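Local coordinates for Emp47p (form2) (Saccharomyces cerevisiae, PDB 2A6Z), which serves as a cargo receptor of the legume-like lectin family, probably taking part in glycoprotein secretion and in the exit of Emp46p from the endoplasmic reticulum, at residues A[30-35]-A[39-44]; A[55-60]-A[216-221]; A[63-68]-A[84-89]; A[93-96]-A[102-105]; A[149-154]-A[207-212]. All coordinates share one frame; numbering follows the deposited sequence.

Contact 1 (A[30-35]-A[39-44])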
# COMPACT_ATOMS: atom_id res chain seq x y z
N GLU A 30 9.62 -5.34 11.26
CA GLU A 30 8.88 -6.44 11.86
C GLU A 30 9.47 -7.69 11.22
O GLU A 30 10.72 -7.77 11.22
CB GLU A 30 7.35 -6.33 11.91
CG GLU A 30 6.90 -5.11 12.67
CD GLU A 30 7.20 -3.79 11.93
OE1 GLU A 30 6.88 -3.81 10.73
OE2 GLU A 30 7.69 -2.87 12.58
N GLN A 31 8.68 -8.59 10.70
CA GLN A 31 9.19 -9.82 10.14
C GLN A 31 9.19 -9.83 8.63
O GLN A 31 9.29 -10.89 8.00
CB GLN A 31 8.50 -10.99 10.81
CG GLN A 31 8.85 -11.15 12.30
CD GLN A 31 10.28 -11.54 12.58
OE1 GLN A 31 10.73 -12.59 12.12
NE2 GLN A 31 10.94 -10.66 13.35
N ALA A 32 9.14 -8.67 7.98
CA ALA A 32 9.30 -8.62 6.52
C ALA A 32 10.71 -9.05 6.11
O ALA A 32 11.68 -8.73 6.77
CB ALA A 32 9.08 -7.20 6.03
N SER A 33 10.84 -9.77 5.00
CA SER A 33 12.16 -10.29 4.60
C SER A 33 12.21 -10.45 3.07
O SER A 33 11.22 -10.84 2.46
CB SER A 33 12.36 -11.61 5.27
OG SER A 33 11.82 -12.74 4.64
N LEU A 34 13.39 -10.17 2.53
CA LEU A 34 13.63 -10.51 1.12
C LEU A 34 13.85 -12.01 0.97
O LEU A 34 14.68 -12.59 1.68
CB LEU A 34 14.82 -9.72 0.60
CG LEU A 34 15.30 -10.01 -0.83
CD1 LEU A 34 14.21 -9.60 -1.82
CD2 LEU A 34 16.59 -9.27 -1.10
N GLU A 35 13.10 -12.64 0.13
CA GLU A 35 13.16 -14.03 -0.21
C GLU A 35 13.35 -14.06 -1.72
O GLU A 35 13.60 -12.96 -2.32
CB GLU A 35 11.93 -14.79 0.28
CG GLU A 35 11.66 -14.63 1.78
CD GLU A 35 12.89 -15.05 2.60
OE1 GLU A 35 13.79 -15.66 1.98
OE2 GLU A 35 12.93 -14.76 3.83
N ILE A 39 9.80 -9.43 -1.59
CA ILE A 39 9.78 -9.18 -0.16
C ILE A 39 8.50 -9.74 0.40
O ILE A 39 7.39 -9.38 -0.02
CB ILE A 39 10.01 -7.70 0.19
CG1 ILE A 39 11.45 -7.29 -0.14
CG2 ILE A 39 9.63 -7.40 1.65
CD1 ILE A 39 11.72 -5.80 -0.07
N VAL A 40 8.65 -10.67 1.34
CA VAL A 40 7.51 -11.31 1.99
C VAL A 40 7.20 -10.56 3.26
O VAL A 40 8.05 -10.46 4.13
CB VAL A 40 7.84 -12.78 2.30
CG1 VAL A 40 6.69 -13.41 3.03
CG2 VAL A 40 8.16 -13.54 1.02
N LEU A 41 5.96 -10.03 3.35
CA LEU A 41 5.58 -9.27 4.50
C LEU A 41 5.09 -10.16 5.64
O LEU A 41 5.27 -9.83 6.80
CB LEU A 41 4.49 -8.25 4.13
CG LEU A 41 4.96 -7.20 3.09
CD1 LEU A 41 3.76 -6.34 2.69
CD2 LEU A 41 6.08 -6.36 3.61
N THR A 42 4.37 -11.24 5.26
CA THR A 42 3.77 -12.12 6.31
C THR A 42 4.19 -13.52 6.10
O THR A 42 3.51 -14.33 5.50
CB THR A 42 2.21 -11.92 6.27
OG1 THR A 42 1.64 -12.22 4.97
CG2 THR A 42 1.83 -10.53 6.71
N SER A 43 5.40 -13.84 6.65
CA SER A 43 6.05 -15.08 6.31
C SER A 43 5.64 -16.30 7.14
O SER A 43 6.09 -17.40 6.80
CB SER A 43 7.57 -14.89 6.41
OG SER A 43 7.99 -14.51 7.70
N ASN A 44 4.83 -16.19 8.19
CA ASN A 44 4.36 -17.36 8.92
C ASN A 44 2.99 -17.07 9.53
O ASN A 44 2.38 -16.03 9.29
CB ASN A 44 5.42 -17.74 9.96
CG ASN A 44 5.65 -16.82 11.08
OD1 ASN A 44 4.85 -16.01 11.46
ND2 ASN A 44 6.80 -17.07 11.81
O HOH W 1 6.49 -11.76 8.31
O HOH W 2 10.68 -13.55 7.83
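Leu-34 and Ile-39 hold the apolar centre of this contact, their side chains crossing at about a right angle with CD1 of Leu-34 4.0 Å from CG1 of Ile-39. Beside them CB of Ala-32 rests 3.9 Å from CD2 of Leu-41. Leu-41 has its CB turned away from segment 30-35, and it is the end of its chain, the CD2 branch, that comes back to the alanine. Ile-39 and Leu-41 are buried, and Leu-41 also packs on Val-197 and Ala-199 of the facing sheet. Between the two segments runs a two-bond backbone ring: Ser-33 N donates to Val-40 O at 3.0 Å, and Val-40 N returns the bond to Ser-33 O at 2.8 Å. Each bond is flanked by a CA-H...O contact, from Ala-32 to Val-40 O and from Ile-39 to Ser-33 O. On the face of Ser-33 and Val-40, the bent chain of Glu-35 lays its CG 3.7 Å from CG2 of Val-40. That branch reaches it because it stands anti to the valine carbonyl carbon, beside the backbone N. Past Ala-32 the strands part and water takes over. One molecule donates to Leu-41 O at 2.7 Å, accepts from Ser-43 N and gives a weak bond to Gln-31 O. A second links Gln-31 O to Ser-43 OG. The pattern is that of a short antiparallel beta hairpin at the margin of a lectin beta sandwich, with Ser-33 and Val-40 as its hydrogen-bonded pair and Leu-34 and Ile-39 as the non-hydrogen-bonded one.

Contact 2 (A[55-60]-A[216-221])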
# COMPACT_ATOMS: atom_id res chain seq x y z
N GLN A 55 13.58 7.83 3.05
CA GLN A 55 13.49 9.29 2.92
C GLN A 55 12.07 9.68 2.60
O GLN A 55 11.36 9.00 1.81
CB GLN A 55 14.47 9.75 1.87
CG GLN A 55 15.93 9.38 2.08
CD GLN A 55 16.60 9.45 3.42
OE1 GLN A 55 17.34 8.56 3.94
NE2 GLN A 55 16.39 10.55 4.13
N GLY A 56 11.69 10.84 3.14
CA GLY A 56 10.39 11.37 2.77
C GLY A 56 10.38 11.91 1.34
O GLY A 56 11.41 12.23 0.82
N PHE A 57 9.16 12.01 0.80
CA PHE A 57 8.87 12.57 -0.50
C PHE A 57 8.21 13.92 -0.28
O PHE A 57 7.17 14.01 0.38
CB PHE A 57 7.97 11.59 -1.28
CG PHE A 57 7.30 12.23 -2.49
CD1 PHE A 57 7.99 12.63 -3.61
CD2 PHE A 57 5.92 12.50 -2.46
CE1 PHE A 57 7.32 13.23 -4.69
CE2 PHE A 57 5.23 13.04 -3.53
CZ PHE A 57 5.94 13.44 -4.63
N ASP A 58 8.81 14.97 -0.86
CA ASP A 58 8.27 16.30 -0.73
C ASP A 58 7.23 16.52 -1.81
O ASP A 58 7.52 16.67 -3.01
CB ASP A 58 9.43 17.29 -0.92
CG ASP A 58 9.05 18.72 -0.67
OD1 ASP A 58 9.82 19.54 -1.15
OD2 ASP A 58 8.01 18.98 -0.01
N LEU A 59 5.93 16.58 -1.42
CA LEU A 59 4.84 16.67 -2.38
C LEU A 59 4.72 18.11 -2.90
O LEU A 59 4.26 19.01 -2.18
CB LEU A 59 3.55 16.18 -1.76
CG LEU A 59 2.33 16.36 -2.69
CD1 LEU A 59 2.43 15.51 -3.94
CD2 LEU A 59 1.04 16.05 -1.92
N LYS A 60 5.02 18.32 -4.16
CA LYS A 60 4.92 19.62 -4.82
C LYS A 60 4.18 19.55 -6.16
O LYS A 60 3.75 20.61 -6.65
CB LYS A 60 6.31 20.21 -5.06
CG LYS A 60 7.11 20.44 -3.77
CD LYS A 60 6.53 21.61 -2.99
CE LYS A 60 7.41 21.94 -1.81
NZ LYS A 60 6.63 22.54 -0.71
N MET A 216 8.00 -1.78 -6.95
CA MET A 216 7.22 -0.55 -6.81
C MET A 216 7.92 0.49 -7.67
O MET A 216 9.13 0.61 -7.65
CB MET A 216 7.15 -0.11 -5.33
CG MET A 216 6.33 1.15 -5.02
SD MET A 216 7.53 2.52 -5.11
CE MET A 216 6.44 3.92 -4.85
N GLN A 217 7.14 1.23 -8.44
CA GLN A 217 7.69 2.28 -9.25
C GLN A 217 7.00 3.58 -8.93
O GLN A 217 5.76 3.66 -8.85
CB GLN A 217 7.59 1.96 -10.74
CG GLN A 217 8.57 0.80 -10.97
CD GLN A 217 8.76 0.55 -12.46
OE1 GLN A 217 9.89 0.66 -12.96
NE2 GLN A 217 7.66 0.23 -13.14
N PHE A 218 7.79 4.63 -8.76
CA PHE A 218 7.31 5.98 -8.51
C PHE A 218 7.66 6.83 -9.71
O PHE A 218 8.82 6.78 -10.16
CB PHE A 218 8.00 6.50 -7.23
CG PHE A 218 7.34 7.77 -6.71
CD1 PHE A 218 6.39 7.69 -5.71
CD2 PHE A 218 7.63 9.01 -7.22
CE1 PHE A 218 5.76 8.82 -5.21
CE2 PHE A 218 7.02 10.16 -6.70
CZ PHE A 218 6.07 10.05 -5.70
N PHE A 219 6.71 7.60 -10.20
CA PHE A 219 6.95 8.53 -11.32
C PHE A 219 6.54 9.92 -10.92
O PHE A 219 5.55 10.15 -10.23
CB PHE A 219 6.15 8.13 -12.58
CG PHE A 219 6.36 6.70 -13.03
CD1 PHE A 219 7.20 6.43 -14.10
CD2 PHE A 219 5.72 5.64 -12.43
CE1 PHE A 219 7.44 5.12 -14.55
CE2 PHE A 219 5.96 4.35 -12.86
CZ PHE A 219 6.81 4.03 -13.92
N ASN A 220 7.28 10.89 -11.46
CA ASN A 220 6.71 12.22 -11.54
C ASN A 220 5.62 12.23 -12.62
O ASN A 220 5.73 11.58 -13.69
CB ASN A 220 7.88 13.15 -11.76
CG ASN A 220 8.76 13.18 -10.52
OD1 ASN A 220 8.34 13.38 -9.37
ND2 ASN A 220 10.07 12.94 -10.62
N GLY A 221 4.57 12.95 -12.47
CA GLY A 221 3.48 13.04 -13.44
C GLY A 221 2.58 11.83 -13.34
O GLY A 221 2.72 10.99 -12.42
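Phe-218 drives the edge of its ring into the face of Phe-57, an edge-to-face pair whose planes stand 62° apart and whose centroids are 4.7 Å apart. The corner atom CZ of Phe-218 does most of the touching: it sits over the centre of the Phe-57 ring, 3.6 Å from both CE1 and CZ of that ring. CE2 of Phe-218 follows, 3.7 Å from CE1 of Phe-57. Both residues carry CG anti to the backbone N (chi1 165° in Phe-57 and -167° in Phe-218), which extends each ring from its strand into the gap between the two sheets. There the side chains cross at about a right angle, although the two CA atoms remain 10.5 Å apart. The opposite face of Phe-57 has the backbone N of Leu-59 above its rim. Phe-63 meets both rings, edge-to-face with Phe-57, and Ile-195 of strand 192-200 also packs on the pair. Strands 48-58 and 210-220, which belong to different sheets of the sandwich, are thus joined here by aromatic carbon alone. Such a contact depends on dispersion and on the weak attraction of ring-edge hydrogens for a pi face, both suited to a buried site where neither ring has a polar group to offer.

Contact 3 (A[63-68]-A[84-89])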
# COMPACT_ATOMS: atom_id res chain seq x y z
N PHE A 63 2.07 12.95 -9.27
CA PHE A 63 2.92 11.76 -9.16
C PHE A 63 2.05 10.52 -9.39
O PHE A 63 0.85 10.55 -9.35
CB PHE A 63 3.59 11.69 -7.75
CG PHE A 63 2.64 11.43 -6.61
CD1 PHE A 63 2.40 10.12 -6.18
CD2 PHE A 63 2.00 12.47 -5.99
CE1 PHE A 63 1.52 9.89 -5.17
CE2 PHE A 63 1.08 12.24 -4.95
CZ PHE A 63 0.82 10.94 -4.55
N THR A 64 2.80 9.41 -9.57
CA THR A 64 2.23 8.09 -9.73
C THR A 64 3.02 7.13 -8.82
O THR A 64 4.27 7.19 -8.77
CB THR A 64 2.42 7.59 -11.15
OG1 THR A 64 1.77 8.49 -12.05
CG2 THR A 64 1.82 6.22 -11.38
N MET A 65 2.31 6.23 -8.15
CA MET A 65 2.89 5.11 -7.44
C MET A 65 2.29 3.82 -7.99
O MET A 65 1.05 3.68 -7.95
CB MET A 65 2.60 5.21 -5.97
CG MET A 65 3.01 6.37 -5.11
SD MET A 65 2.46 6.62 -3.40
CE MET A 65 0.68 6.65 -3.64
N GLU A 66 3.11 2.87 -8.44
CA GLU A 66 2.64 1.58 -8.92
C GLU A 66 3.21 0.50 -8.05
O GLU A 66 4.45 0.30 -8.01
CB GLU A 66 3.05 1.36 -10.37
CG GLU A 66 2.47 2.33 -11.35
CD GLU A 66 2.84 2.21 -12.77
OE1 GLU A 66 3.68 1.33 -13.11
OE2 GLU A 66 2.31 2.97 -13.60
N TRP A 67 2.35 -0.25 -7.39
CA TRP A 67 2.76 -1.39 -6.52
C TRP A 67 2.41 -2.68 -7.21
O TRP A 67 1.25 -2.87 -7.62
CB TRP A 67 2.01 -1.30 -5.20
CG TRP A 67 2.44 -0.27 -4.24
CD1 TRP A 67 1.89 0.94 -4.00
CD2 TRP A 67 3.57 -0.37 -3.32
NE1 TRP A 67 2.59 1.61 -3.00
CE2 TRP A 67 3.60 0.81 -2.57
CE3 TRP A 67 4.51 -1.40 -3.09
CZ2 TRP A 67 4.57 1.04 -1.57
CZ3 TRP A 67 5.46 -1.13 -2.09
CH2 TRP A 67 5.47 0.05 -1.38
N THR A 68 3.37 -3.60 -7.27
CA THR A 68 3.15 -4.92 -7.83
C THR A 68 3.26 -5.93 -6.64
O THR A 68 4.33 -6.04 -6.03
CB THR A 68 4.19 -5.24 -8.90
OG1 THR A 68 4.13 -4.27 -9.94
CG2 THR A 68 3.90 -6.60 -9.53
N PHE A 84 -1.35 0.04 1.76
CA PHE A 84 -0.41 0.89 1.03
C PHE A 84 -0.62 2.32 1.49
O PHE A 84 -1.75 2.78 1.53
CB PHE A 84 -0.62 0.77 -0.49
CG PHE A 84 -0.57 -0.65 -0.99
CD1 PHE A 84 0.61 -1.19 -1.46
CD2 PHE A 84 -1.71 -1.45 -1.01
CE1 PHE A 84 0.68 -2.49 -1.92
CE2 PHE A 84 -1.65 -2.77 -1.42
CZ PHE A 84 -0.44 -3.27 -1.89
N TRP A 85 0.47 2.99 1.86
CA TRP A 85 0.37 4.24 2.60
C TRP A 85 0.98 5.42 1.84
O TRP A 85 2.02 5.25 1.17
CB TRP A 85 1.12 4.12 3.92
CG TRP A 85 0.63 3.00 4.80
CD1 TRP A 85 1.12 1.71 4.82
CD2 TRP A 85 -0.42 3.06 5.77
NE1 TRP A 85 0.43 0.96 5.77
CE2 TRP A 85 -0.50 1.77 6.36
CE3 TRP A 85 -1.29 4.07 6.22
CZ2 TRP A 85 -1.43 1.45 7.37
CZ3 TRP A 85 -2.18 3.76 7.22
CH2 TRP A 85 -2.26 2.47 7.79
N PHE A 86 0.39 6.57 2.02
CA PHE A 86 0.92 7.85 1.56
C PHE A 86 0.55 8.87 2.66
O PHE A 86 -0.56 9.37 2.65
CB PHE A 86 0.34 8.18 0.18
CG PHE A 86 0.81 9.54 -0.35
CD1 PHE A 86 2.11 9.64 -0.86
CD2 PHE A 86 -0.02 10.67 -0.37
CE1 PHE A 86 2.59 10.84 -1.37
CE2 PHE A 86 0.45 11.84 -0.88
CZ PHE A 86 1.75 11.93 -1.40
N VAL A 87 1.47 9.07 3.60
CA VAL A 87 1.08 9.74 4.85
C VAL A 87 2.17 10.75 5.31
O VAL A 87 3.36 10.49 5.17
CB VAL A 87 0.81 8.74 6.01
CG1 VAL A 87 -0.33 7.77 5.61
CG2 VAL A 87 2.02 7.92 6.39
N GLN A 88 1.72 11.86 5.86
CA GLN A 88 2.69 12.89 6.29
C GLN A 88 3.29 12.51 7.63
O GLN A 88 2.58 12.27 8.59
CB GLN A 88 1.98 14.22 6.46
CG GLN A 88 1.40 14.87 5.28
CD GLN A 88 0.61 16.12 5.73
OE1 GLN A 88 1.18 17.03 6.34
NE2 GLN A 88 -0.69 16.09 5.43
N ASP A 89 4.62 12.48 7.70
CA ASP A 89 5.34 12.26 8.96
C ASP A 89 6.80 12.70 8.71
O ASP A 89 7.23 12.77 7.57
CB ASP A 89 5.24 10.82 9.39
CG ASP A 89 5.39 10.56 10.87
OD1 ASP A 89 6.08 11.37 11.51
OD2 ASP A 89 4.80 9.60 11.37
O HOH W 3 2.00 3.74 -1.16
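Phe-63 has its CG in the position between the backbone N and the carbonyl carbon (chi1 69°), whereas Phe-86 carries its CG anti to the backbone N (chi1 178°); these torsions send the two rings toward each other from opposite directions. They meet in the core of the beta sandwich, between strands 63-72 and 81-88 of the two facing sheets, whose short segments run nearly antiparallel with axes 10.2 Å apart. The rings form an offset stack inclined by 29°, with CZ of Phe-63 over the rim of one Phe-86 face and 3.4 Å from its CZ. In one of its two modelled conformers Met-65, bent at chi3, crosses Phe-86 at about a right angle in an oblique Met-aromatic contact, SD lying 4.0 Å from CD1 of the ring. In that conformer its methyl CE also reaches the edge of Phe-63 in plane, so the thioether can touch both members of the stack. Farther along, Trp-67 and Phe-84 slide past each other in opposite directions. The edge of Phe-84 is directed at the indole face, with CD1 of the phenylalanine 3.5 Å from CG of Trp-67. Phe-69 and Tyr-193 add further aromatic contacts, to Phe-84 and Phe-86 respectively. The polar link between the segments is a water bridge: the water accepts from Trp-67 NE1 at 2.9 Å and donates to Trp-85 O at 2.8 Å.

Contact 4 (A[93-96]-A[102-105])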
# COMPACT_ATOMS: atom_id res chain seq x y z
N PRO A 93 6.59 6.10 9.89
CA PRO A 93 5.65 6.20 11.01
C PRO A 93 5.93 5.19 12.09
O PRO A 93 6.20 4.00 11.81
CB PRO A 93 4.29 5.96 10.31
CG PRO A 93 4.54 6.51 8.93
CD PRO A 93 5.93 6.00 8.57
N ARG A 94 5.82 5.64 13.35
CA ARG A 94 6.11 4.73 14.44
C ARG A 94 4.98 3.76 14.77
O ARG A 94 5.19 2.62 15.23
CB ARG A 94 6.42 5.62 15.69
CG ARG A 94 7.73 6.44 15.54
CD ARG A 94 7.90 7.32 16.80
NE ARG A 94 8.96 8.30 16.58
CZ ARG A 94 8.94 9.50 16.04
NH1 ARG A 94 10.08 10.19 15.95
NH2 ARG A 94 7.84 10.10 15.59
N ASP A 95 3.75 4.21 14.61
CA ASP A 95 2.58 3.45 15.09
C ASP A 95 2.33 2.24 14.18
O ASP A 95 2.42 2.36 12.96
CB ASP A 95 1.36 4.34 15.21
CG ASP A 95 0.18 3.60 15.82
OD1 ASP A 95 0.07 3.66 17.06
OD2 ASP A 95 -0.58 2.94 15.10
N LYS A 96 1.98 1.11 14.79
CA LYS A 96 1.81 -0.17 14.13
C LYS A 96 0.41 -0.73 14.33
O LYS A 96 0.24 -1.93 14.08
CB LYS A 96 2.85 -1.15 14.59
CG LYS A 96 4.30 -0.68 14.50
CD LYS A 96 4.79 -0.70 13.05
CE LYS A 96 6.16 -0.03 12.96
NZ LYS A 96 6.91 -0.42 11.71
N PRO A 102 0.27 2.91 10.70
CA PRO A 102 -0.18 3.90 11.69
C PRO A 102 -1.68 4.10 11.73
O PRO A 102 -2.31 4.45 10.75
CB PRO A 102 0.54 5.18 11.24
CG PRO A 102 0.68 4.97 9.73
CD PRO A 102 1.00 3.52 9.59
N VAL A 103 -2.28 3.96 12.94
CA VAL A 103 -3.73 4.15 13.11
C VAL A 103 -4.16 5.58 13.19
O VAL A 103 -5.33 5.90 12.94
CB VAL A 103 -4.19 3.34 14.37
CG1 VAL A 103 -3.76 4.00 15.67
CG2 VAL A 103 -5.71 3.12 14.39
N ASN A 104 -3.24 6.49 13.48
CA ASN A 104 -3.47 7.92 13.57
C ASN A 104 -2.74 8.63 12.46
O ASN A 104 -2.12 9.65 12.70
CB ASN A 104 -2.80 8.32 14.91
CG ASN A 104 -1.28 7.97 14.89
OD1 ASN A 104 -0.71 7.03 14.25
ND2 ASN A 104 -0.47 8.80 15.59
N TYR A 105 -2.81 8.06 11.25
CA TYR A 105 -2.07 8.66 10.10
C TYR A 105 -2.72 9.95 9.64
O TYR A 105 -3.89 10.20 9.90
CB TYR A 105 -2.03 7.61 8.98
CG TYR A 105 -3.37 7.29 8.40
CD1 TYR A 105 -3.86 7.90 7.23
CD2 TYR A 105 -4.20 6.33 9.02
CE1 TYR A 105 -5.10 7.60 6.70
CE2 TYR A 105 -5.45 6.02 8.51
CZ TYR A 105 -5.88 6.65 7.37
OH TYR A 105 -7.13 6.36 6.82
O HOH W 4 2.30 7.05 13.44
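Asp-95 turns its carboxylate toward the 102-105 segment, where OD2 accepts from Val-103 N at 2.9 Å in a nearly straight bond (169° at the hydrogen). The donor arrives from above the carboxylate plane, 44° out of it, and CG1 of Val-103 packs 3.4 Å from the same oxygen. With CG anti to its own backbone N (chi1 -175°), the aspartate reaches across to the facing segment; its carboxylate is also held through OD1 by Gln-97 NE2. Underneath is the close, apolar part, where the proline rings of Pro-93 and Pro-102 meet with CB of the former 3.8 Å from CG of the latter. Beside it Asp-95 O lies 3.3 Å from CA of Pro-102 in a strongly bent CA-H...O contact. Pro-102 has no N-H to offer that carbonyl. The outer side is looser and wetter. Asn-104, an exposed residue, brings OD1 to 3.5 Å from CB of Asp-95, its amide plane turned well away from that of the carboxylate. A water donates to this OD1 at 3.1 Å and accepts only a weak bond from Asp-95 N. Together these links close the base of a loop between strands 81-88 and 108-113. Its two prolines rest on the sheet below, both on Trp-52 of strand 48-58, with Pro-93 also on Val-87 and Pro-102 on Trp-85 of strand 81-88, while Val-103 pairs through its backbone with Val-133 of another loop.

Contact 5 (A[149-154]-A[207-212])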
# COMPACT_ATOMS: atom_id res chain seq x y z
N GLY A 149 -10.49 -9.09 -6.40
CA GLY A 149 -10.03 -10.40 -5.93
C GLY A 149 -8.48 -10.41 -5.88
O GLY A 149 -7.79 -9.90 -6.77
N TYR A 150 -7.94 -10.96 -4.82
CA TYR A 150 -6.48 -10.96 -4.62
C TYR A 150 -5.95 -12.26 -4.05
O TYR A 150 -4.75 -12.52 -4.14
CB TYR A 150 -5.99 -9.74 -3.78
CG TYR A 150 -6.55 -9.84 -2.39
CD1 TYR A 150 -5.82 -10.44 -1.35
CD2 TYR A 150 -7.84 -9.36 -2.08
CE1 TYR A 150 -6.31 -10.56 -0.08
CE2 TYR A 150 -8.33 -9.51 -0.79
CZ TYR A 150 -7.58 -10.09 0.22
OH TYR A 150 -8.15 -10.22 1.44
N GLN A 151 -6.75 -13.07 -3.36
CA GLN A 151 -6.16 -14.20 -2.64
C GLN A 151 -5.80 -15.31 -3.58
O GLN A 151 -6.45 -15.52 -4.61
CB GLN A 151 -7.13 -14.84 -1.60
CG GLN A 151 -7.31 -13.94 -0.38
CD GLN A 151 -8.03 -14.71 0.69
OE1 GLN A 151 -9.00 -15.40 0.43
NE2 GLN A 151 -7.55 -14.61 1.92
N ASP A 152 -4.78 -16.06 -3.17
CA ASP A 152 -4.51 -17.37 -3.77
C ASP A 152 -4.27 -17.27 -5.27
O ASP A 152 -4.73 -18.10 -6.06
CB ASP A 152 -5.68 -18.33 -3.41
CG ASP A 152 -5.40 -19.77 -3.70
OD1 ASP A 152 -6.39 -20.49 -4.02
OD2 ASP A 152 -4.24 -20.23 -3.64
N SER A 153 -3.49 -16.27 -5.66
CA SER A 153 -2.99 -16.22 -7.05
C SER A 153 -1.53 -15.82 -7.02
O SER A 153 -1.14 -14.82 -6.44
CB SER A 153 -3.76 -15.22 -7.92
OG SER A 153 -3.17 -15.16 -9.21
N SER A 154 -0.72 -16.63 -7.75
CA SER A 154 0.69 -16.37 -7.86
C SER A 154 1.02 -15.29 -8.87
O SER A 154 2.17 -14.87 -8.93
CB SER A 154 1.38 -17.71 -8.30
OG SER A 154 1.36 -18.60 -7.19
N ASN A 207 -4.31 -19.38 9.51
CA ASN A 207 -3.89 -19.18 8.13
C ASN A 207 -2.44 -18.70 8.07
O ASN A 207 -1.91 -18.07 8.96
CB ASN A 207 -4.81 -18.13 7.39
CG ASN A 207 -4.44 -16.70 7.75
OD1 ASN A 207 -3.64 -16.10 7.01
ND2 ASN A 207 -4.99 -16.14 8.80
N ALA A 208 -1.84 -18.97 6.90
CA ALA A 208 -0.50 -18.50 6.58
C ALA A 208 -0.51 -17.67 5.30
O ALA A 208 0.36 -17.83 4.43
CB ALA A 208 0.50 -19.67 6.44
N GLU A 209 -1.54 -16.84 5.12
CA GLU A 209 -1.56 -16.01 3.92
C GLU A 209 -0.27 -15.20 3.84
O GLU A 209 0.16 -14.57 4.81
CB GLU A 209 -2.78 -15.05 4.02
CG GLU A 209 -2.99 -14.28 2.70
CD GLU A 209 -4.37 -13.61 2.56
OE1 GLU A 209 -5.13 -13.57 3.58
OE2 GLU A 209 -4.66 -13.10 1.46
N SER A 210 0.29 -15.23 2.61
CA SER A 210 1.61 -14.60 2.40
C SER A 210 1.46 -13.41 1.46
O SER A 210 1.27 -13.63 0.24
CB SER A 210 2.57 -15.66 1.84
OG SER A 210 3.87 -15.10 1.77
N PHE A 211 1.53 -12.22 2.01
CA PHE A 211 1.48 -10.97 1.23
C PHE A 211 2.90 -10.63 0.80
O PHE A 211 3.80 -10.59 1.65
CB PHE A 211 0.89 -9.85 2.08
CG PHE A 211 -0.59 -10.00 2.34
CD1 PHE A 211 -1.50 -9.72 1.33
CD2 PHE A 211 -1.03 -10.44 3.58
CE1 PHE A 211 -2.87 -9.84 1.56
CE2 PHE A 211 -2.41 -10.51 3.80
CZ PHE A 211 -3.32 -10.22 2.80
N GLU A 212 3.09 -10.42 -0.49
CA GLU A 212 4.43 -10.36 -1.09
C GLU A 212 4.52 -9.19 -2.08
O GLU A 212 3.56 -8.93 -2.82
CB GLU A 212 4.74 -11.65 -1.83
CG GLU A 212 4.53 -12.86 -0.93
CD GLU A 212 4.94 -14.18 -1.47
OE1 GLU A 212 5.26 -14.25 -2.70
OE2 GLU A 212 4.97 -15.14 -0.65
O HOH W 5 -6.66 -11.20 3.42
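Tyr-150 and Glu-209 meet edge-on: the carboxylate lies within 3° of the plane of the phenol ring, and its OE2 stands 3.4 Å from CE1 at the ring edge. A ring C-H thus faces a carboxylate oxygen. Phe-211 presents one face to CG of Glu-209, which lies over its rim, and at its edge it touches Tyr-150, the CE1 atoms of the two rings being 3.9 Å apart. A water sits in plane at the edges of both rings. It donates to Glu-209 OE1 at 2.8 Å and is bound to Tyr-150 OH at 2.7 Å, coupling phenol and carboxylate. Next to Tyr-150, Gln-151 crosses Glu-209 at about a right angle, its amide plane turned 61° from the carboxylate. NE2 straddles the two oxygens with two weak bonds, to OE1 at 3.1 Å and to OE2 at 3.3 Å. The same amide is held through Gln-151 OE1, which accepts from Gly-76 N. Ser-71 OG completes the grip on Glu-209 OE2, so several donors converge on this buried carboxylate, which would be expected to stabilise its charged form. An Asx turn, Glu-209 N to Asn-207 OD1, shapes the backbone just ahead. The contact joins the approach to strand 153-164 with the start of strand 210-220, on either side of strand 63-72, their common neighbour in the sheet; strand 38-40 borders 210-220 on its other flank.

Together the five contacts trace a lectin sandwich from its core to its edges. Contact 3 lies deepest, about 6 Å from the chain centre, and contact 2 is 8 Å from it, centre to centre; Phe-63 and strand pairing between 63-72 and 210-220 make them one aromatic interior. Contacts 2 and 5 use opposite ends of strand 210-220, with centres 27 Å apart. Contact 1 borders contact 5, Leu-41 N bonding to Phe-211 O at 2.8 Å. It also reaches contact 4 through the salt bridge of Glu-30 OE2 with Lys-96 NZ, 2.7 Å long. Contact 4 packs under contact 3, Trp-85 meeting Pro-102 and Tyr-105.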